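PDB 3C8T: fumarate lyase from Mesorhizobium sp., which is a member of the fumarate lyase superfamily, largely helical enzymes, and forms an assembly of four chains. Local coordinates for residues Ser25-Ser28 with Arg29-Thr33; Thr398-Phe401 with Glu402-Thr406. One frame throughout, in Å; residues are numbered along the deposited sequence.

In the fold
The two contacts lie on opposite sides of the chain's centre, in a long, mostly helical molecule: their centres are 74 Å apart, their nearest atoms about 62 Å apart. Contact 1 comes first along the chain, about two and a half turns of helix 23-43 in the lyase region. Contact 2 follows late in the chain, on the short helix 400-404 in the adenylosuccinate lyase C-terminal region. Both are local, between residues three to five apart: contact 1 lies wholly inside its helix, whereas contact 2 takes in the N-cap and the residues flanking a short helix. They are thus separate features of an elongated chain, one reaching a second subunit through Phe26, the other touched by no other protein chain.

Contact 1. Residues Ser25-Ser28 with Arg29-Thr33; sequences SFIS and RCVET
Cys30 lays its sulfur over one face of the Phe26 ring, one turn further along a regular alpha-helix. Cys30 SG stands 3.7 Å from Phe26 CE2 and is displaced toward the rim, a sulfur-aromatic contact between positions i and i+4. Phe26 CG lies anti to the backbone N (chi1 -178°), while Cys30 SG sits beside its own N; these two choices bring sulfur and ring together.

The polar flank begins at Ser25 O, which is gripped twice: Arg29 N donates to it at 3.1 Å, and Ser28 OG adds a second bond of 3.0 Å. Arg29 then bends at chi2 and chi3, its CG passing 3.3 Å from Ser25 O, and turns its guanidinium to Glu32. The salt bridge from Arg29 NE to Glu32 OE1, 2.9 Å long, meets the carboxylate on its syn side but well out of its plane. Arg29 NH2 has a second acidic partner in Asp118, so the guanidinium is held from two carboxylates.

Helix 23-43 is thus packed on several sides: Ile27, Cys30 and Val31 rest on Leu83 of helix 80-91, Phe26 and Arg29 touch helix 104-140, and Tyr8 of the second subunit meets the Phe26 ring edge-to-face.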
ATOM      1  N   SER A  25     -14.289  27.387   2.046  1.00 35.77           N
ATOM      2  CA  SER A  25     -15.446  26.541   1.916  1.00 35.30           C
ATOM      3  C   SER A  25     -15.689  25.691   3.190  1.00 34.04           C
ATOM      4  O   SER A  25     -16.801  25.615   3.663  1.00 34.51           O
ATOM      5  CB  SER A  25     -15.349  25.693   0.642  1.00 34.63           C
ATOM      6  OG  SER A  25     -16.565  25.014   0.462  1.00 37.07           O
ATOM      7  N   PHE A  26     -14.651  25.102   3.760  1.00 33.62           N
ATOM      8  CA  PHE A  26     -14.787  24.291   4.991  1.00 33.33           C
ATOM      9  C   PHE A  26     -15.402  25.115   6.110  1.00 32.46           C
ATOM     10  O   PHE A  26     -16.436  24.758   6.659  1.00 33.00           O
ATOM     11  CB  PHE A  26     -13.429  23.715   5.432  1.00 32.81           C
ATOM     12  CG  PHE A  26     -13.506  22.832   6.663  1.00 34.31           C
ATOM     13  CD1 PHE A  26     -14.170  21.603   6.617  1.00 33.68           C
ATOM     14  CD2 PHE A  26     -12.881  23.211   7.853  1.00 32.66           C
ATOM     15  CE1 PHE A  26     -14.240  20.772   7.739  1.00 36.39           C
ATOM     16  CE2 PHE A  26     -12.945  22.379   8.983  1.00 33.83           C
ATOM     17  CZ  PHE A  26     -13.642  21.162   8.929  1.00 33.80           C
ATOM     18  N   ILE A  27     -14.759  26.232   6.423  1.00 33.26           N
ATOM     19  CA  ILE A  27     -15.246  27.221   7.380  1.00 33.15           C
ATOM     20  C   ILE A  27     -16.682  27.617   7.127  1.00 32.97           C
ATOM     21  O   ILE A  27     -17.479  27.596   8.057  1.00 32.81           O
ATOM     22  CB  ILE A  27     -14.321  28.497   7.451  1.00 34.17           C
ATOM     23  CG1 ILE A  27     -12.932  28.104   7.985  1.00 35.18           C
ATOM     24  CG2 ILE A  27     -15.001  29.649   8.273  1.00 34.03           C
ATOM     25  CD1 ILE A  27     -12.956  27.218   9.272  1.00 36.35           C
ATOM     26  N   SER A  28     -17.047  27.965   5.897  1.00 33.47           N
ATOM     27  CA  SER A  28     -18.471  28.334   5.668  1.00 34.89           C
ATOM     28  C   SER A  28     -19.485  27.183   5.982  1.00 34.68           C
ATOM     29  O   SER A  28     -20.597  27.448   6.493  1.00 35.46           O
ATOM     30  CB  SER A  28     -18.684  28.949   4.289  1.00 34.51           C
ATOM     31  OG  SER A  28     -18.677  27.940   3.320  1.00 40.45           O
ATOM     32  N   ARG A  29     -19.094  25.930   5.731  1.00 34.12           N
ATOM     33  CA  ARG A  29     -19.906  24.760   6.143  1.00 34.44           C
ATOM     34  C   ARG A  29     -19.930  24.592   7.660  1.00 33.80           C
ATOM     35  O   ARG A  29     -20.925  24.139   8.199  1.00 33.59           O
ATOM     36  CB  ARG A  29     -19.420  23.436   5.526  1.00 34.78           C
ATOM     37  CG  ARG A  29     -19.147  23.385   4.004  1.00 37.31           C
ATOM     38  CD  ARG A  29     -20.044  24.249   3.124  1.00 43.00           C
ATOM     39  NE  ARG A  29     -21.438  23.804   3.055  1.00 46.24           N
ATOM     40  CZ  ARG A  29     -21.987  23.179   2.008  1.00 48.21           C
ATOM     41  NH1 ARG A  29     -23.265  22.816   2.036  1.00 48.50           N
ATOM     42  NH2 ARG A  29     -21.254  22.888   0.947  1.00 49.77           N
ATOM     43  N   CYS A  30     -18.822  24.946   8.321  1.00 33.55           N
ATOM     44  CA  CYS A  30     -18.728  24.985   9.785  1.00 33.81           C
ATOM     45  C   CYS A  30     -19.708  25.961  10.416  1.00 34.71           C
ATOM     46  O   CYS A  30     -20.426  25.609  11.368  1.00 34.31           O
ATOM     47  CB  CYS A  30     -17.298  25.269  10.257  1.00 33.44           C
ATOM     48  SG  CYS A  30     -16.112  23.840  10.107  1.00 34.73           S
ATOM     49  N   VAL A  31     -19.756  27.180   9.868  1.00 35.39           N
ATOM     50  CA  VAL A  31     -20.770  28.163  10.240  1.00 35.51           C
ATOM     51  C   VAL A  31     -22.174  27.622   9.944  1.00 36.51           C
ATOM     52  O   VAL A  31     -23.058  27.663  10.825  1.00 38.25           O
ATOM     53  CB  VAL A  31     -20.540  29.518   9.503  1.00 35.82           C
ATOM     54  CG1 VAL A  31     -21.572  30.535   9.922  1.00 36.60           C
ATOM     55  CG2 VAL A  31     -19.129  30.047   9.756  1.00 34.03           C
ATOM     56  N   GLU A  32     -22.380  27.090   8.730  1.00 36.42           N
ATOM     57  CA  GLU A  32     -23.669  26.494   8.351  1.00 36.76           C
ATOM     58  C   GLU A  32     -24.160  25.484   9.389  1.00 35.17           C
ATOM     59  O   GLU A  32     -25.328  25.495   9.775  1.00 35.62           O
ATOM     60  CB  GLU A  32     -23.626  25.908   6.914  1.00 36.49           C
ATOM     61  CG  GLU A  32     -24.845  25.071   6.562  1.00 39.88           C
ATOM     62  CD  GLU A  32     -24.845  24.485   5.153  1.00 40.97           C
ATOM     63  OE1 GLU A  32     -23.883  24.718   4.364  1.00 45.30           O
ATOM     64  OE2 GLU A  32     -25.842  23.778   4.829  1.00 45.60           O
ATOM     65  N   THR A  33     -23.255  24.643   9.879  1.00 34.97           N
ATOM     66  CA  THR A  33     -23.552  23.608  10.880  1.00 33.42           C
ATOM     67  C   THR A  33     -23.945  24.237  12.228  1.00 33.34           C
ATOM     68  O   THR A  33     -24.927  23.813  12.842  1.00 32.07           O
ATOM     69  CB  THR A  33     -22.320  22.700  11.045  1.00 34.16           C
ATOM     70  OG1 THR A  33     -21.968  22.139   9.770  1.00 33.37           O
ATOM     71  CG2 THR A  33     -22.529  21.571  12.105  1.00 33.60           C
TER

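Contact 2. Residues Thr398-Phe401 with Glu402-Thr406; sequences TGLF and EVLRT
Gly399 O accepts from Val403 N at 3.3 Å and Leu400 O from Leu404 N at 2.9 Å, the backbone bonds of a short alpha-helix for which Gly399 is the N-cap residue. A further bond in the same pattern joins Arg405 N to Phe401 O. This little helix belongs to the adenylosuccinate lyase C-terminal family region, and its side chains divide into an apolar side and a charged one.

On the apolar side Leu400 and Leu404, one turn apart, cross at a slant, with Leu400 CG 3.6 Å from Leu404 CD1. Just ahead of the helix, Thr398 turns its methyl CG2 to Val403 CG2, also at 3.6 Å, while its OG1 lies against the CB of Glu402. Leu400 and Val403 carry this surface on to helix 379-395, where they touch Cys390, Arg392 and Ala393.

The other side is built round the Phe401 ring. Arg405 CB comes over one face of it, near the rim, while Glu402 OE1 approaches at the ring edge, in plane. Arg405 CG takes the position between backbone N and carbonyl carbon (chi1 89°), and a bend at chi3 folds the guanidinium back beside the ring. Phe401 CE2 lies over one guanidinium face, but the two planes are 42° apart, so this is a tilted approach rather than a parallel stack. The ring also packs against Leu419 and Arg420 of helix 416-422.

Charge pairing probably helps fix the rotation of the guanidinium: Arg405 NE has a salt-bridge partner in Glu416 of that same helix, and Arg405 NH1 turns to Glu402. Arg405 NH1 donates at 2.8 Å to the syn lone pair of Glu402 OE2, which lies close to the plane of the Arg405 guanidinium.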
ATOM      1  N   THR A 398       4.331 -16.725 -45.383  1.00 51.03           N
ATOM      2  CA  THR A 398       3.175 -16.488 -46.266  1.00 48.39           C
ATOM      3  C   THR A 398       1.831 -16.498 -45.480  1.00 47.30           C
ATOM      4  O   THR A 398       1.811 -16.802 -44.268  1.00 47.35           O
ATOM      5  CB  THR A 398       3.160 -17.499 -47.431  1.00 48.62           C
ATOM      6  OG1 THR A 398       2.141 -17.141 -48.383  1.00 48.85           O
ATOM      7  CG2 THR A 398       2.946 -18.934 -46.929  1.00 47.75           C
ATOM      8  N   GLY A 399       0.725 -16.168 -46.153  1.00 44.77           N
ATOM      9  CA  GLY A 399      -0.607 -16.193 -45.527  1.00 42.23           C
ATOM     10  C   GLY A 399      -1.192 -17.585 -45.277  1.00 40.85           C
ATOM     11  O   GLY A 399      -0.866 -18.570 -45.959  1.00 39.34           O
ATOM     12  N   LEU A 400      -2.071 -17.676 -44.288  1.00 39.58           N
ATOM     13  CA  LEU A 400      -2.702 -18.949 -43.995  1.00 37.81           C
ATOM     14  C   LEU A 400      -3.503 -19.540 -45.171  1.00 37.56           C
ATOM     15  O   LEU A 400      -3.443 -20.762 -45.387  1.00 36.97           O
ATOM     16  CB  LEU A 400      -3.542 -18.878 -42.714  1.00 37.81           C
ATOM     17  CG  LEU A 400      -4.242 -20.179 -42.269  1.00 36.12           C
ATOM     18  CD1 LEU A 400      -3.266 -21.316 -41.902  1.00 34.05           C
ATOM     19  CD2 LEU A 400      -5.245 -19.929 -41.164  1.00 37.58           C
ATOM     20  N   PHE A 401      -4.240 -18.705 -45.915  1.00 37.19           N
ATOM     21  CA  PHE A 401      -5.022 -19.202 -47.080  1.00 37.90           C
ATOM     22  C   PHE A 401      -4.114 -19.891 -48.119  1.00 38.19           C
ATOM     23  O   PHE A 401      -4.448 -20.986 -48.611  1.00 36.94           O
ATOM     24  CB  PHE A 401      -5.863 -18.116 -47.793  1.00 37.56           C
ATOM     25  CG  PHE A 401      -6.388 -18.566 -49.157  1.00 37.61           C
ATOM     26  CD1 PHE A 401      -7.422 -19.496 -49.248  1.00 37.41           C
ATOM     27  CD2 PHE A 401      -5.805 -18.096 -50.349  1.00 39.89           C
ATOM     28  CE1 PHE A 401      -7.887 -19.961 -50.487  1.00 35.77           C
ATOM     29  CE2 PHE A 401      -6.262 -18.544 -51.603  1.00 38.34           C
ATOM     30  CZ  PHE A 401      -7.304 -19.474 -51.669  1.00 38.58           C
ATOM     31  N   GLU A 402      -2.985 -19.237 -48.430  1.00 38.31           N
ATOM     32  CA  GLU A 402      -2.031 -19.782 -49.388  1.00 39.92           C
ATOM     33  C   GLU A 402      -1.398 -21.113 -48.930  1.00 39.01           C
ATOM     34  O   GLU A 402      -0.985 -21.902 -49.755  1.00 38.30           O
ATOM     35  CB  GLU A 402      -0.943 -18.774 -49.778  1.00 40.21           C
ATOM     36  CG  GLU A 402      -1.396 -17.389 -50.368  1.00 47.04           C
ATOM     37  CD  GLU A 402      -2.298 -17.425 -51.635  1.00 54.59           C
ATOM     38  OE1 GLU A 402      -2.869 -16.341 -51.968  1.00 58.29           O
ATOM     39  OE2 GLU A 402      -2.429 -18.484 -52.312  1.00 57.30           O
ATOM     40  N   VAL A 403      -1.335 -21.372 -47.629  1.00 39.60           N
ATOM     41  CA  VAL A 403      -0.865 -22.683 -47.156  1.00 39.93           C
ATOM     42  C   VAL A 403      -2.008 -23.692 -47.235  1.00 41.07           C
ATOM     43  O   VAL A 403      -1.853 -24.771 -47.841  1.00 42.21           O
ATOM     44  CB  VAL A 403      -0.278 -22.617 -45.730  1.00 40.35           C
ATOM     45  CG1 VAL A 403       0.132 -23.997 -45.231  1.00 38.90           C
ATOM     46  CG2 VAL A 403       0.944 -21.683 -45.684  1.00 39.52           C
ATOM     47  N   LEU A 404      -3.173 -23.328 -46.690  1.00 41.70           N
ATOM     48  CA  LEU A 404      -4.310 -24.269 -46.558  1.00 42.49           C
ATOM     49  C   LEU A 404      -4.874 -24.793 -47.874  1.00 42.26           C
ATOM     50  O   LEU A 404      -5.333 -25.937 -47.958  1.00 41.69           O
ATOM     51  CB  LEU A 404      -5.453 -23.666 -45.714  1.00 42.48           C
ATOM     52  CG  LEU A 404      -5.176 -23.378 -44.235  1.00 43.86           C
ATOM     53  CD1 LEU A 404      -6.424 -22.765 -43.601  1.00 41.02           C
ATOM     54  CD2 LEU A 404      -4.682 -24.616 -43.461  1.00 42.85           C
ATOM     55  N   ARG A 405      -4.834 -23.936 -48.884  1.00 42.90           N
ATOM     56  CA  ARG A 405      -5.323 -24.237 -50.224  1.00 43.87           C
ATOM     57  C   ARG A 405      -4.572 -25.398 -50.887  1.00 43.96           C
ATOM     58  O   ARG A 405      -5.111 -26.038 -51.790  1.00 45.28           O
ATOM     59  CB  ARG A 405      -5.194 -22.983 -51.111  1.00 43.72           C
ATOM     60  CG  ARG A 405      -3.836 -22.870 -51.820  1.00 44.98           C
ATOM     61  CD  ARG A 405      -3.714 -21.620 -52.671  1.00 46.17           C
ATOM     62  NE  ARG A 405      -4.682 -21.543 -53.764  1.00 46.70           N
ATOM     63  CZ  ARG A 405      -4.790 -20.501 -54.591  1.00 49.22           C
ATOM     64  NH1 ARG A 405      -3.980 -19.444 -54.461  1.00 47.50           N
ATOM     65  NH2 ARG A 405      -5.711 -20.518 -55.558  1.00 49.79           N
ATOM     66  N   THR A 406      -3.329 -25.650 -50.471  1.00 44.02           N
ATOM     67  CA  THR A 406      -2.506 -26.702 -51.070  1.00 44.08           C
ATOM     68  C   THR A 406      -2.630 -28.002 -50.265  1.00 44.96           C
ATOM     69  O   THR A 406      -1.967 -28.986 -50.602  1.00 45.22           O
ATOM     70  CB  THR A 406      -0.985 -26.330 -51.133  1.00 44.27           C
ATOM     71  OG1 THR A 406      -0.411 -26.305 -49.821  1.00 42.80           O
ATOM     72  CG2 THR A 406      -0.740 -24.996 -51.824  1.00 42.82           C
TER